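Local atomic coordinates of cell division control protein 45 cdc45 putative (Entamoeba histolytica, PDB entry 6CC2), a protein that probably acts in chromosomal DNA replication, as the Cdc45 component of the eukaryotic replicative helicase assembled with MCM2-7 and GINS. Residues A35-K40 with A204-C209; Q211-K216 with S353-A358; H224-F229 with F338-F343. All blocks are in the same frame, centred on the assembly; numbering follows the deposited sequence.

Contact 1 of 3, residues A35-K40 with A204-C209; sequences AIVCYK and AAIGVC. With EDO (1,2-ethanediol), chain J.
Val37 lays its two methyl groups over the backbone of the 204-209 helix, CG2 resting 3.8 Å from Gly207 N and CG1 lying 3.9 Å from Ala204 N. The branches share the work because chi1 is 166°: CG1 stands anti to the backbone nitrogen of Val37 and CG2 anti to its carbonyl carbon, so each methyl meets a different part of the opposing turn. A compact beta-branched valine suits this place, and Gly207 suits the other side, since without a side chain it lets the methyls rest directly on its main chain and the CA atoms of Val37 and Gly207 come within 5.9 Å. Beside them, Ile206 adds one looser apolar touch, its CG2 4.2 Å from Val37 CG2. The axes of the two segments run nearly antiparallel, at 159°, and approach to 8.7 Å. No hydrogen bond joins the two segments. Helix 374-385 packs along both partners, with Leu385 touching Ile36, Lys40 and Ile206. Elsewhere on helix 33-48, the Tyr39 ring meets Phe378 edge-to-face, while Tyr39 OH forms a hydrogen bond of 2.5 Å with O1 of a 1,2-ethanediol that lies at the ring edge. That molecule, also bound by Glu47 and His53, probably came from the crystallisation liquor. Helix 33-48 links the neighbouring parallel strands 24-29 and 53-57, so the contact packs the helix of a beta-alpha-beta crossover in the N-terminal alpha/beta domain, a fold related to the DHH phosphoesterases such as RecJ, against the following helical region.

Contact 2 of 3, residues Q211-K216 with S353-A358; sequences QYISLK and SAFDAA
Apolar contacts carry the whole interface, and Phe355 meets both Ile213 and Tyr212. Ile213 CD1 lies 3.7 Å from Ala358 CB and 3.9 Å from Phe355 CD1. The CG1-CD1 arm is extended, with chi2 at 166°, which carries the terminal methyl to the edge of the Phe355 ring, in its plane. The short side chain of Ala358 lets that methyl come close to the helix surface. The aromatic contact is rim to rim, with Tyr212 CD2 3.7 Å from Phe355 CE1 and the ring planes at 60°; neither ring covers the other's face. No hydrogen bond crosses between the two segments. Ser353 and Asp356 form a capping box at the start of helix 354-364: Ser353 OG accepts from Asp356 N at 3.1 Å, and Asp356 OD2 accepts from Ser353 N at 3.0 Å, approached from 37° out of the carboxylate plane. Arg263 adds a salt bridge to Asp356 OD2. Helix 199-213 ends in a Schellman motif at Leu215, whose phi is positive, with Lys216 N bonded to Gln211 O and Leu215 N to Tyr212 O. The join itself thus rests on side-chain packing, while Arg263 and the helix start would probably favour a negative charge on Asp356.

Contact 3 of 3, residues H224-F229 with F338-F343; sequences HAIQYF and FLPSFF
Ser341 OG is held by Asp256 OD2, on the neighbouring strand 251-257, and by Gln258 NE2 in the loop after it; the side chain leaves the backbone away from segment 224-229. Its neighbours Pro340 and Phe342, on the other side of the strand by the usual alternation, turn toward that segment. Phe342 stands with CG anti to its backbone nitrogen (chi1 -171°), and its face receives the edge of the Phe229 ring in an offset edge-to-face pair, centroids 5.9 Å apart and planes at 79°. Phe229 CB also touches Phe342 CE2 at 4.0 Å. One face of the Phe229 ring lies under Ala225 O of its own helix, 3.5 Å above the plane and over the centre. Ile226 reaches both strand residues loosely, CG2 lying 4.3 Å from Pro340 CG and CD1 4.4 Å from Phe342 CB. Proline, lacking an N-H, fits an edge strand. The directions of the two segments differ by 39°. Pro340 and Phe342 thus face Ile226 and Phe229, while the serine hydroxyl is satisfied by Asp256 and Gln258. Between the two segments the join is apolar and aromatic; nearby, Tyr222 of the same helix adds a hydrogen bond from its OH to Pro340 O.

Contacts 1 and 2 share helix 199-213, and contact 3 joins the next helix, 219-233, to strand 338-344, which leads into helix 354-364 of contact 2. Contacts 1 and 3 are buried; contact 2 is only partly so, with Tyr212 and Ile213 less enclosed near the helix end. The chemistry follows place: contact 1 is methyl on bare backbone between close helices, contact 2 mixes an aliphatic arm with an oblique aromatic pair between capped helix ends, and contact 3 is an aromatic and aliphatic face of a sheet. Cys209 packs on Phe355 and Ala354, and Ala205 on Ala354, Phe229 and Phe342, so different faces of helix 199-213 meet helix 33-48 and the elements of contacts 2 and 3.

Contact 1 of 3, residues A35-K40 with A204-C209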
ATOM      1  N   ALA A  35      -6.985  -0.754  -4.279  1.00 16.57           N
ATOM      2  CA  ALA A  35      -8.143  -1.628  -4.381  1.00 16.23           C
ATOM      3  C   ALA A  35      -9.400  -0.954  -3.842  1.00 16.35           C
ATOM      4  O   ALA A  35     -10.471  -1.091  -4.440  1.00 18.36           O
ATOM      5  CB  ALA A  35      -7.889  -2.945  -3.648  1.00 16.92           C
ATOM      6  N   ILE A  36      -9.291  -0.209  -2.741  1.00 14.81           N
ATOM      7  CA  ILE A  36     -10.458   0.511  -2.221  1.00 14.42           C
ATOM      8  C   ILE A  36     -10.923   1.546  -3.238  1.00 16.65           C
ATOM      9  O   ILE A  36     -12.129   1.733  -3.469  1.00 17.63           O
ATOM     10  CB  ILE A  36     -10.164   1.163  -0.868  1.00 17.76           C
ATOM     11  CG1 ILE A  36      -9.708   0.112   0.159  1.00 20.40           C
ATOM     12  CG2 ILE A  36     -11.425   1.887  -0.325  1.00 17.64           C
ATOM     13  CD1 ILE A  36      -9.460   0.671   1.552  1.00 22.27           C
ATOM     14  N   VAL A  37      -9.967   2.248  -3.855  1.00 16.37           N
ATOM     15  CA  VAL A  37     -10.310   3.224  -4.895  1.00 17.74           C
ATOM     16  C   VAL A  37     -11.093   2.557  -6.016  1.00 16.92           C
ATOM     17  O   VAL A  37     -12.091   3.089  -6.509  1.00 16.77           O
ATOM     18  CB  VAL A  37      -9.032   3.893  -5.433  1.00 18.32           C
ATOM     19  CG1 VAL A  37      -9.296   4.635  -6.731  1.00 18.04           C
ATOM     20  CG2 VAL A  37      -8.420   4.813  -4.360  1.00 20.29           C
ATOM     21  N   CYS A  38     -10.628   1.382  -6.473  1.00 17.70           N
ATOM     22  CA  CYS A  38     -11.323   0.682  -7.543  1.00 18.26           C
ATOM     23  C   CYS A  38     -12.749   0.345  -7.128  1.00 19.22           C
ATOM     24  O   CYS A  38     -13.708   0.654  -7.846  1.00 21.20           O
ATOM     25  CB  CYS A  38     -10.524  -0.568  -7.926  1.00 20.50           C
ATOM     26  SG  CYS A  38     -11.243  -1.553  -9.263  1.00 20.17           S
ATOM     27  N   TYR A  39     -12.909  -0.241  -5.943  1.00 18.43           N
ATOM     28  CA  TYR A  39     -14.241  -0.500  -5.420  1.00 19.70           C
ATOM     29  C   TYR A  39     -15.094   0.766  -5.410  1.00 17.96           C
ATOM     30  O   TYR A  39     -16.262   0.742  -5.794  1.00 20.34           O
ATOM     31  CB  TYR A  39     -14.157  -1.059  -4.002  1.00 17.26           C
ATOM     32  CG  TYR A  39     -15.509  -1.384  -3.432  1.00 18.78           C
ATOM     33  CD1 TYR A  39     -16.249  -0.410  -2.755  1.00 20.68           C
ATOM     34  CD2 TYR A  39     -16.081  -2.625  -3.599  1.00 22.52           C
ATOM     35  CE1 TYR A  39     -17.494  -0.675  -2.256  1.00 21.21           C
ATOM     36  CE2 TYR A  39     -17.324  -2.898  -3.100  1.00 23.80           C
ATOM     37  CZ  TYR A  39     -18.035  -1.921  -2.437  1.00 23.29           C
ATOM     38  OH  TYR A  39     -19.302  -2.190  -1.931  1.00 25.21           O
ATOM     39  N   LYS A  40     -14.536   1.873  -4.913  1.00 19.38           N
ATOM     40  CA  LYS A  40     -15.295   3.121  -4.804  1.00 17.44           C
ATOM     41  C   LYS A  40     -15.803   3.577  -6.166  1.00 18.86           C
ATOM     42  O   LYS A  40     -16.992   3.907  -6.325  1.00 20.25           O
ATOM     43  CB  LYS A  40     -14.398   4.204  -4.162  1.00 19.10           C
ATOM     44  CG  LYS A  40     -15.012   5.595  -4.069  1.00 21.05           C
ATOM     45  CD  LYS A  40     -16.250   5.602  -3.217  1.00 22.01           C
ATOM     46  CE  LYS A  40     -16.804   7.002  -3.042  1.00 25.58           C
ATOM     47  NZ  LYS A  40     -18.046   6.999  -2.187  1.00 26.03           N
ATOM     48  N   ALA A 204      -8.793   8.277  -8.159  1.00 19.55           N
ATOM     49  CA  ALA A 204      -7.759   7.656  -8.976  1.00 19.68           C
ATOM     50  C   ALA A 204      -6.378   8.188  -8.620  1.00 19.19           C
ATOM     51  O   ALA A 204      -5.381   7.435  -8.649  1.00 19.74           O
ATOM     52  CB  ALA A 204      -8.051   7.893 -10.465  1.00 21.71           C
ATOM     53  N   ALA A 205      -6.267   9.492  -8.334  1.00 18.03           N
ATOM     54  CA  ALA A 205      -4.982  10.036  -7.910  1.00 19.55           C
ATOM     55  C   ALA A 205      -4.493   9.369  -6.631  1.00 16.32           C
ATOM     56  O   ALA A 205      -3.307   9.015  -6.518  1.00 16.02           O
ATOM     57  CB  ALA A 205      -5.084  11.556  -7.707  1.00 17.56           C
ATOM     58  N   ILE A 206      -5.401   9.146  -5.665  1.00 15.29           N
ATOM     59  CA  ILE A 206      -5.039   8.465  -4.426  1.00 14.97           C
ATOM     60  C   ILE A 206      -4.541   7.060  -4.717  1.00 16.26           C
ATOM     61  O   ILE A 206      -3.564   6.588  -4.107  1.00 15.82           O
ATOM     62  CB  ILE A 206      -6.233   8.453  -3.451  1.00 16.55           C
ATOM     63  CG1 ILE A 206      -6.502   9.895  -3.001  1.00 18.73           C
ATOM     64  CG2 ILE A 206      -5.971   7.507  -2.265  1.00 18.71           C
ATOM     65  CD1 ILE A 206      -7.752  10.082  -2.220  1.00 17.80           C
ATOM     66  N   GLY A 207      -5.202   6.373  -5.660  1.00 16.90           N
ATOM     67  CA  GLY A 207      -4.791   5.014  -6.007  1.00 17.83           C
ATOM     68  C   GLY A 207      -3.382   4.935  -6.574  1.00 16.80           C
ATOM     69  O   GLY A 207      -2.606   4.061  -6.189  1.00 18.09           O
ATOM     70  N   VAL A 208      -3.023   5.838  -7.490  1.00 16.90           N
ATOM     71  CA  VAL A 208      -1.692   5.777  -8.060  1.00 19.34           C
ATOM     72  C   VAL A 208      -0.652   6.284  -7.063  1.00 18.99           C
ATOM     73  O   VAL A 208       0.473   5.803  -7.045  1.00 17.47           O
ATOM     74  CB  VAL A 208      -1.614   6.526  -9.395  1.00 21.55           C
ATOM     75  CG1 VAL A 208      -1.713   8.016  -9.218  1.00 21.10           C
ATOM     76  CG2 VAL A 208      -0.301   6.160 -10.117  1.00 23.81           C
ATOM     77  N   CYS A 209      -1.012   7.249  -6.208  1.00 17.09           N
ATOM     78  CA  CYS A 209      -0.125   7.614  -5.116  1.00 16.40           C
ATOM     79  C   CYS A 209       0.142   6.410  -4.207  1.00 15.31           C
ATOM     80  O   CYS A 209       1.276   6.214  -3.750  1.00 16.94           O
ATOM     81  CB  CYS A 209      -0.724   8.753  -4.292  1.00 16.84           C
ATOM     82  SG  CYS A 209      -0.692  10.337  -5.127  1.00 19.43           S
TER
HETATM   83  C1  EDO J 609     -20.818   0.984  -0.711  1.00 47.90           C
HETATM   84  O1  EDO J 609     -20.891  -0.351  -1.231  1.00 38.63           O
HETATM   85  C2  EDO J 609     -21.175   1.968  -1.816  1.00 59.98           C
HETATM   86  O2  EDO J 609     -22.458   1.633  -2.362  1.00 61.43           O

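Contact 2 of 3, residues Q211-K216 with S353-A358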
ATOM      1  N   GLN A 211       0.191   3.258  -5.122  1.00 14.51           N
ATOM      2  CA  GLN A 211       1.183   2.426  -5.815  1.00 17.02           C
ATOM      3  C   GLN A 211       2.599   2.956  -5.622  1.00 14.90           C
ATOM      4  O   GLN A 211       3.545   2.181  -5.421  1.00 16.23           O
ATOM      5  CB  GLN A 211       0.886   2.366  -7.306  1.00 17.99           C
ATOM      6  CG  GLN A 211      -0.280   1.493  -7.697  1.00 20.11           C
ATOM      7  CD  GLN A 211      -0.328   1.357  -9.203  1.00 18.94           C
ATOM      8  OE1 GLN A 211      -0.368   2.352  -9.924  1.00 18.13           O
ATOM      9  NE2 GLN A 211      -0.281   0.115  -9.682  1.00 19.07           N
ATOM     10  N   TYR A 212       2.785   4.266  -5.717  1.00 14.29           N
ATOM     11  CA  TYR A 212       4.137   4.822  -5.608  1.00 15.98           C
ATOM     12  C   TYR A 212       4.647   4.716  -4.178  1.00 15.67           C
ATOM     13  O   TYR A 212       5.786   4.291  -3.943  1.00 17.45           O
ATOM     14  CB  TYR A 212       4.151   6.282  -6.107  1.00 17.60           C
ATOM     15  CG  TYR A 212       5.495   6.940  -6.064  1.00 19.00           C
ATOM     16  CD1 TYR A 212       6.518   6.587  -6.959  1.00 19.68           C
ATOM     17  CD2 TYR A 212       5.775   7.923  -5.114  1.00 21.39           C
ATOM     18  CE1 TYR A 212       7.753   7.192  -6.917  1.00 18.42           C
ATOM     19  CE2 TYR A 212       7.017   8.549  -5.071  1.00 21.47           C
ATOM     20  CZ  TYR A 212       8.004   8.177  -5.964  1.00 21.38           C
ATOM     21  OH  TYR A 212       9.239   8.782  -5.905  1.00 22.43           O
ATOM     22  N   ILE A 213       3.822   5.105  -3.187  1.00 15.26           N
ATOM     23  CA  ILE A 213       4.193   4.942  -1.785  1.00 15.94           C
ATOM     24  C   ILE A 213       4.577   3.499  -1.486  1.00 18.08           C
ATOM     25  O   ILE A 213       5.518   3.228  -0.723  1.00 17.85           O
ATOM     26  CB  ILE A 213       3.027   5.395  -0.876  1.00 16.57           C
ATOM     27  CG1 ILE A 213       2.869   6.896  -0.946  1.00 18.19           C
ATOM     28  CG2 ILE A 213       3.255   4.941   0.557  1.00 19.92           C
ATOM     29  CD1 ILE A 213       1.539   7.422  -0.345  1.00 21.78           C
ATOM     30  N   SER A 214       3.812   2.549  -2.047  1.00 16.81           N
ATOM     31  CA  SER A 214       3.981   1.134  -1.748  1.00 17.14           C
ATOM     32  C   SER A 214       5.137   0.493  -2.510  1.00 18.00           C
ATOM     33  O   SER A 214       5.348  -0.723  -2.369  1.00 18.27           O
ATOM     34  CB  SER A 214       2.681   0.384  -2.054  1.00 19.47           C
ATOM     35  OG  SER A 214       1.639   0.822  -1.206  1.00 19.58           O
ATOM     36  N   LEU A 215       5.872   1.264  -3.320  1.00 16.78           N
ATOM     37  CA  LEU A 215       7.041   0.801  -4.047  1.00 17.60           C
ATOM     38  C   LEU A 215       6.701  -0.150  -5.200  1.00 17.23           C
ATOM     39  O   LEU A 215       7.541  -0.953  -5.627  1.00 19.01           O
ATOM     40  CB  LEU A 215       8.058   0.131  -3.101  1.00 19.16           C
ATOM     41  CG  LEU A 215       8.355   0.954  -1.855  1.00 20.83           C
ATOM     42  CD1 LEU A 215       9.407   0.257  -1.003  1.00 22.92           C
ATOM     43  CD2 LEU A 215       8.818   2.347  -2.204  1.00 23.37           C
ATOM     44  N   LYS A 216       5.517   0.021  -5.790  1.00 15.41           N
ATOM     45  CA  LYS A 216       5.071  -0.812  -6.896  1.00 17.16           C
ATOM     46  C   LYS A 216       5.306  -0.167  -8.262  1.00 18.42           C
ATOM     47  O   LYS A 216       5.384  -0.887  -9.271  1.00 19.50           O
ATOM     48  CB  LYS A 216       3.578  -1.119  -6.736  1.00 17.17           C
ATOM     49  CG  LYS A 216       3.293  -1.991  -5.532  1.00 17.80           C
ATOM     50  CD  LYS A 216       1.825  -2.156  -5.266  1.00 19.63           C
ATOM     51  CE  LYS A 216       1.613  -3.067  -4.041  1.00 23.26           C
ATOM     52  NZ  LYS A 216       0.190  -3.123  -3.631  1.00 26.88           N
ATOM     53  N   SER A 353      -3.088  16.713  -0.269  1.00 19.29           N
ATOM     54  CA  SER A 353      -2.780  16.112  -1.558  1.00 17.89           C
ATOM     55  C   SER A 353      -3.201  14.641  -1.577  1.00 17.95           C
ATOM     56  O   SER A 353      -3.506  14.031  -0.542  1.00 16.01           O
ATOM     57  CB  SER A 353      -1.294  16.216  -1.859  1.00 18.81           C
ATOM     58  OG  SER A 353      -0.614  15.229  -1.114  1.00 19.16           O
ATOM     59  N   ALA A 354      -3.177  14.059  -2.776  1.00 18.03           N
ATOM     60  CA  ALA A 354      -3.482  12.637  -2.911  1.00 17.70           C
ATOM     61  C   ALA A 354      -2.423  11.773  -2.248  1.00 18.74           C
ATOM     62  O   ALA A 354      -2.730  10.646  -1.861  1.00 17.10           O
ATOM     63  CB  ALA A 354      -3.654  12.282  -4.385  1.00 17.11           C
ATOM     64  N   PHE A 355      -1.182  12.280  -2.077  1.00 16.13           N
ATOM     65  CA  PHE A 355      -0.206  11.546  -1.287  1.00 17.18           C
ATOM     66  C   PHE A 355      -0.579  11.568   0.185  1.00 15.61           C
ATOM     67  O   PHE A 355      -0.503  10.537   0.868  1.00 16.23           O
ATOM     68  CB  PHE A 355       1.191  12.127  -1.468  1.00 18.40           C
ATOM     69  CG  PHE A 355       1.896  11.652  -2.706  1.00 19.09           C
ATOM     70  CD1 PHE A 355       2.164  10.310  -2.885  1.00 20.93           C
ATOM     71  CD2 PHE A 355       2.300  12.537  -3.667  1.00 21.14           C
ATOM     72  CE1 PHE A 355       2.840   9.873  -4.011  1.00 21.87           C
ATOM     73  CE2 PHE A 355       2.984  12.104  -4.786  1.00 20.35           C
ATOM     74  CZ  PHE A 355       3.235  10.773  -4.954  1.00 19.49           C
ATOM     75  N   ASP A 356      -0.982  12.742   0.693  1.00 16.57           N
ATOM     76  CA  ASP A 356      -1.404  12.831   2.086  1.00 18.34           C
ATOM     77  C   ASP A 356      -2.556  11.870   2.344  1.00 15.82           C
ATOM     78  O   ASP A 356      -2.586  11.150   3.355  1.00 16.24           O
ATOM     79  CB  ASP A 356      -1.858  14.243   2.448  1.00 17.73           C
ATOM     80  CG  ASP A 356      -0.765  15.288   2.302  1.00 18.35           C
ATOM     81  OD1 ASP A 356       0.419  14.993   2.546  1.00 20.37           O
ATOM     82  OD2 ASP A 356      -1.142  16.459   1.937  1.00 20.17           O
ATOM     83  N   ALA A 357      -3.544  11.887   1.447  1.00 16.84           N
ATOM     84  CA  ALA A 357      -4.711  11.036   1.607  1.00 17.50           C
ATOM     85  C   ALA A 357      -4.344   9.559   1.519  1.00 16.32           C
ATOM     86  O   ALA A 357      -4.886   8.736   2.278  1.00 16.24           O
ATOM     87  CB  ALA A 357      -5.745  11.395   0.548  1.00 17.65           C
ATOM     88  N   ALA A 358      -3.449   9.191   0.582  1.00 15.22           N
ATOM     89  CA  ALA A 358      -3.024   7.797   0.506  1.00 14.79           C
ATOM     90  C   ALA A 358      -2.291   7.357   1.780  1.00 17.05           C
ATOM     91  O   ALA A 358      -2.470   6.221   2.259  1.00 17.31           O
ATOM     92  CB  ALA A 358      -2.175   7.579  -0.728  1.00 15.26           C
TER

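Contact 3 of 3, residues H224-F229 with F338-F343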
ATOM      1  N   HIS A 224       3.532  10.260 -15.211  1.00 20.98           N
ATOM      2  CA  HIS A 224       2.722  10.039 -16.419  1.00 22.62           C
ATOM      3  C   HIS A 224       1.245   9.886 -16.073  1.00 21.38           C
ATOM      4  O   HIS A 224       0.368  10.323 -16.835  1.00 22.49           O
ATOM      5  CB  HIS A 224       3.235   8.795 -17.145  1.00 28.34           C
ATOM      6  CG  HIS A 224       2.787   8.694 -18.575  1.00 40.39           C
ATOM      7  ND1 HIS A 224       3.068   9.665 -19.515  1.00 45.74           N
ATOM      8  CD2 HIS A 224       2.094   7.731 -19.226  1.00 45.34           C
ATOM      9  CE1 HIS A 224       2.555   9.310 -20.678  1.00 48.28           C
ATOM     10  NE2 HIS A 224       1.963   8.139 -20.532  1.00 46.35           N
ATOM     11  N   ALA A 225       0.945   9.239 -14.951  1.00 20.53           N
ATOM     12  CA  ALA A 225      -0.449   9.113 -14.523  1.00 22.67           C
ATOM     13  C   ALA A 225      -1.047  10.478 -14.213  1.00 22.13           C
ATOM     14  O   ALA A 225      -2.165  10.801 -14.639  1.00 21.50           O
ATOM     15  CB  ALA A 225      -0.540   8.202 -13.302  1.00 23.30           C
ATOM     16  N   ILE A 226      -0.312  11.307 -13.473  1.00 21.27           N
ATOM     17  CA  ILE A 226      -0.787  12.650 -13.174  1.00 23.58           C
ATOM     18  C   ILE A 226      -1.049  13.417 -14.467  1.00 24.40           C
ATOM     19  O   ILE A 226      -2.051  14.131 -14.594  1.00 22.99           O
ATOM     20  CB  ILE A 226       0.223  13.380 -12.269  1.00 23.04           C
ATOM     21  CG1 ILE A 226       0.404  12.602 -10.972  1.00 22.96           C
ATOM     22  CG2 ILE A 226      -0.218  14.802 -12.007  1.00 27.11           C
ATOM     23  CD1 ILE A 226      -0.919  12.325 -10.219  1.00 25.63           C
ATOM     24  N   GLN A 227      -0.146  13.298 -15.448  1.00 23.55           N
ATOM     25  CA  GLN A 227      -0.335  14.007 -16.708  1.00 22.29           C
ATOM     26  C   GLN A 227      -1.643  13.589 -17.380  1.00 22.94           C
ATOM     27  O   GLN A 227      -2.282  14.405 -18.055  1.00 23.16           O
ATOM     28  CB  GLN A 227       0.843  13.763 -17.649  1.00 24.54           C
ATOM     29  CG  GLN A 227       0.799  14.588 -18.918  1.00 31.97           C
ATOM     30  CD  GLN A 227       0.964  16.070 -18.650  1.00 35.50           C
ATOM     31  OE1 GLN A 227       1.846  16.479 -17.891  1.00 36.08           O
ATOM     32  NE2 GLN A 227       0.107  16.881 -19.256  1.00 34.06           N
ATOM     33  N   TYR A 228      -2.038  12.326 -17.234  1.00 22.38           N
ATOM     34  CA  TYR A 228      -3.326  11.882 -17.773  1.00 23.88           C
ATOM     35  C   TYR A 228      -4.473  12.630 -17.111  1.00 23.68           C
ATOM     36  O   TYR A 228      -5.416  13.076 -17.797  1.00 23.27           O
ATOM     37  CB  TYR A 228      -3.492  10.380 -17.581  1.00 24.93           C
ATOM     38  CG  TYR A 228      -4.750   9.807 -18.205  1.00 25.23           C
ATOM     39  CD1 TYR A 228      -4.837   9.649 -19.581  1.00 26.47           C
ATOM     40  CD2 TYR A 228      -5.818   9.404 -17.431  1.00 28.81           C
ATOM     41  CE1 TYR A 228      -5.970   9.132 -20.176  1.00 31.52           C
ATOM     42  CE2 TYR A 228      -6.955   8.855 -18.022  1.00 29.72           C
ATOM     43  CZ  TYR A 228      -7.017   8.734 -19.385  1.00 33.22           C
ATOM     44  OH  TYR A 228      -8.144   8.208 -19.994  1.00 41.73           O
ATOM     45  N   PHE A 229      -4.399  12.800 -15.783  1.00 23.14           N
ATOM     46  CA  PHE A 229      -5.436  13.548 -15.078  1.00 22.37           C
ATOM     47  C   PHE A 229      -5.420  15.012 -15.499  1.00 22.60           C
ATOM     48  O   PHE A 229      -6.474  15.626 -15.675  1.00 21.80           O
ATOM     49  CB  PHE A 229      -5.243  13.454 -13.572  1.00 21.74           C
ATOM     50  CG  PHE A 229      -5.103  12.051 -13.038  1.00 20.30           C
ATOM     51  CD1 PHE A 229      -5.760  10.994 -13.628  1.00 21.47           C
ATOM     52  CD2 PHE A 229      -4.327  11.816 -11.931  1.00 21.29           C
ATOM     53  CE1 PHE A 229      -5.607   9.704 -13.130  1.00 25.41           C
ATOM     54  CE2 PHE A 229      -4.174  10.524 -11.406  1.00 22.13           C
ATOM     55  CZ  PHE A 229      -4.817   9.484 -12.011  1.00 23.51           C
ATOM     56  N   PHE A 338      11.050  15.840  -5.683  1.00 22.63           N
ATOM     57  CA  PHE A 338      10.182  16.884  -6.220  1.00 22.87           C
ATOM     58  C   PHE A 338       9.338  16.257  -7.322  1.00 22.85           C
ATOM     59  O   PHE A 338       9.850  15.918  -8.398  1.00 24.48           O
ATOM     60  CB  PHE A 338      11.004  18.064  -6.720  1.00 24.74           C
ATOM     61  CG  PHE A 338      11.770  18.738  -5.625  1.00 26.86           C
ATOM     62  CD1 PHE A 338      11.146  19.646  -4.788  1.00 30.07           C
ATOM     63  CD2 PHE A 338      13.107  18.428  -5.403  1.00 31.44           C
ATOM     64  CE1 PHE A 338      11.848  20.265  -3.765  1.00 33.43           C
ATOM     65  CE2 PHE A 338      13.804  19.039  -4.384  1.00 35.13           C
ATOM     66  CZ  PHE A 338      13.169  19.959  -3.565  1.00 34.55           C
ATOM     67  N   LEU A 339       8.060  16.080  -7.036  1.00 21.29           N
ATOM     68  CA  LEU A 339       7.099  15.510  -7.967  1.00 20.57           C
ATOM     69  C   LEU A 339       5.804  16.297  -7.844  1.00 20.14           C
ATOM     70  O   LEU A 339       5.506  16.842  -6.777  1.00 21.87           O
ATOM     71  CB  LEU A 339       6.810  14.033  -7.659  1.00 23.31           C
ATOM     72  CG  LEU A 339       7.994  13.071  -7.737  1.00 25.65           C
ATOM     73  CD1 LEU A 339       7.543  11.707  -7.191  1.00 24.07           C
ATOM     74  CD2 LEU A 339       8.493  12.926  -9.139  1.00 28.01           C
ATOM     75  N   PRO A 340       5.000  16.341  -8.903  1.00 20.80           N
ATOM     76  CA  PRO A 340       3.688  16.991  -8.795  1.00 20.63           C
ATOM     77  C   PRO A 340       2.790  16.260  -7.809  1.00 21.77           C
ATOM     78  O   PRO A 340       2.804  15.035  -7.719  1.00 22.09           O
ATOM     79  CB  PRO A 340       3.134  16.919 -10.227  1.00 22.53           C
ATOM     80  CG  PRO A 340       3.823  15.744 -10.847  1.00 25.39           C
ATOM     81  CD  PRO A 340       5.230  15.771 -10.245  1.00 24.08           C
ATOM     82  N   SER A 341       2.041  17.034  -7.043  1.00 18.94           N
ATOM     83  CA  SER A 341       1.001  16.546  -6.148  1.00 20.91           C
ATOM     84  C   SER A 341      -0.366  16.934  -6.707  1.00 19.65           C
ATOM     85  O   SER A 341      -0.536  18.038  -7.244  1.00 20.60           O
ATOM     86  CB  SER A 341       1.149  17.141  -4.749  1.00 27.90           C
ATOM     87  OG  SER A 341       2.132  16.483  -3.989  1.00 29.72           O
ATOM     88  N   PHE A 342      -1.328  16.032  -6.559  1.00 17.70           N
ATOM     89  CA  PHE A 342      -2.725  16.265  -6.953  1.00 17.96           C
ATOM     90  C   PHE A 342      -3.513  16.623  -5.696  1.00 18.66           C
ATOM     91  O   PHE A 342      -3.428  15.919  -4.685  1.00 19.71           O
ATOM     92  CB  PHE A 342      -3.271  14.995  -7.625  1.00 18.92           C
ATOM     93  CG  PHE A 342      -4.599  15.164  -8.269  1.00 19.34           C
ATOM     94  CD1 PHE A 342      -5.750  15.117  -7.519  1.00 19.94           C
ATOM     95  CD2 PHE A 342      -4.694  15.379  -9.639  1.00 22.44           C
ATOM     96  CE1 PHE A 342      -6.999  15.295  -8.115  1.00 22.18           C
ATOM     97  CE2 PHE A 342      -5.916  15.572 -10.238  1.00 23.69           C
ATOM     98  CZ  PHE A 342      -7.079  15.511  -9.478  1.00 22.84           C
ATOM     99  N   PHE A 343      -4.259  17.719  -5.751  1.00 18.78           N
ATOM    100  CA  PHE A 343      -4.952  18.250  -4.591  1.00 20.74           C
ATOM    101  C   PHE A 343      -6.458  18.330  -4.838  1.00 24.56           C
ATOM    102  O   PHE A 343      -6.906  18.572  -5.958  1.00 21.84           O
ATOM    103  CB  PHE A 343      -4.473  19.672  -4.228  1.00 21.67           C
ATOM    104  CG  PHE A 343      -3.092  19.736  -3.638  1.00 21.34           C
ATOM    105  CD1 PHE A 343      -1.968  19.762  -4.450  1.00 20.76           C
ATOM    106  CD2 PHE A 343      -2.914  19.829  -2.259  1.00 22.36           C
ATOM    107  CE1 PHE A 343      -0.699  19.851  -3.901  1.00 23.75           C
ATOM    108  CE2 PHE A 343      -1.663  19.910  -1.708  1.00 23.13           C
ATOM    109  CZ  PHE A 343      -0.541  19.933  -2.526  1.00 24.62           C
TER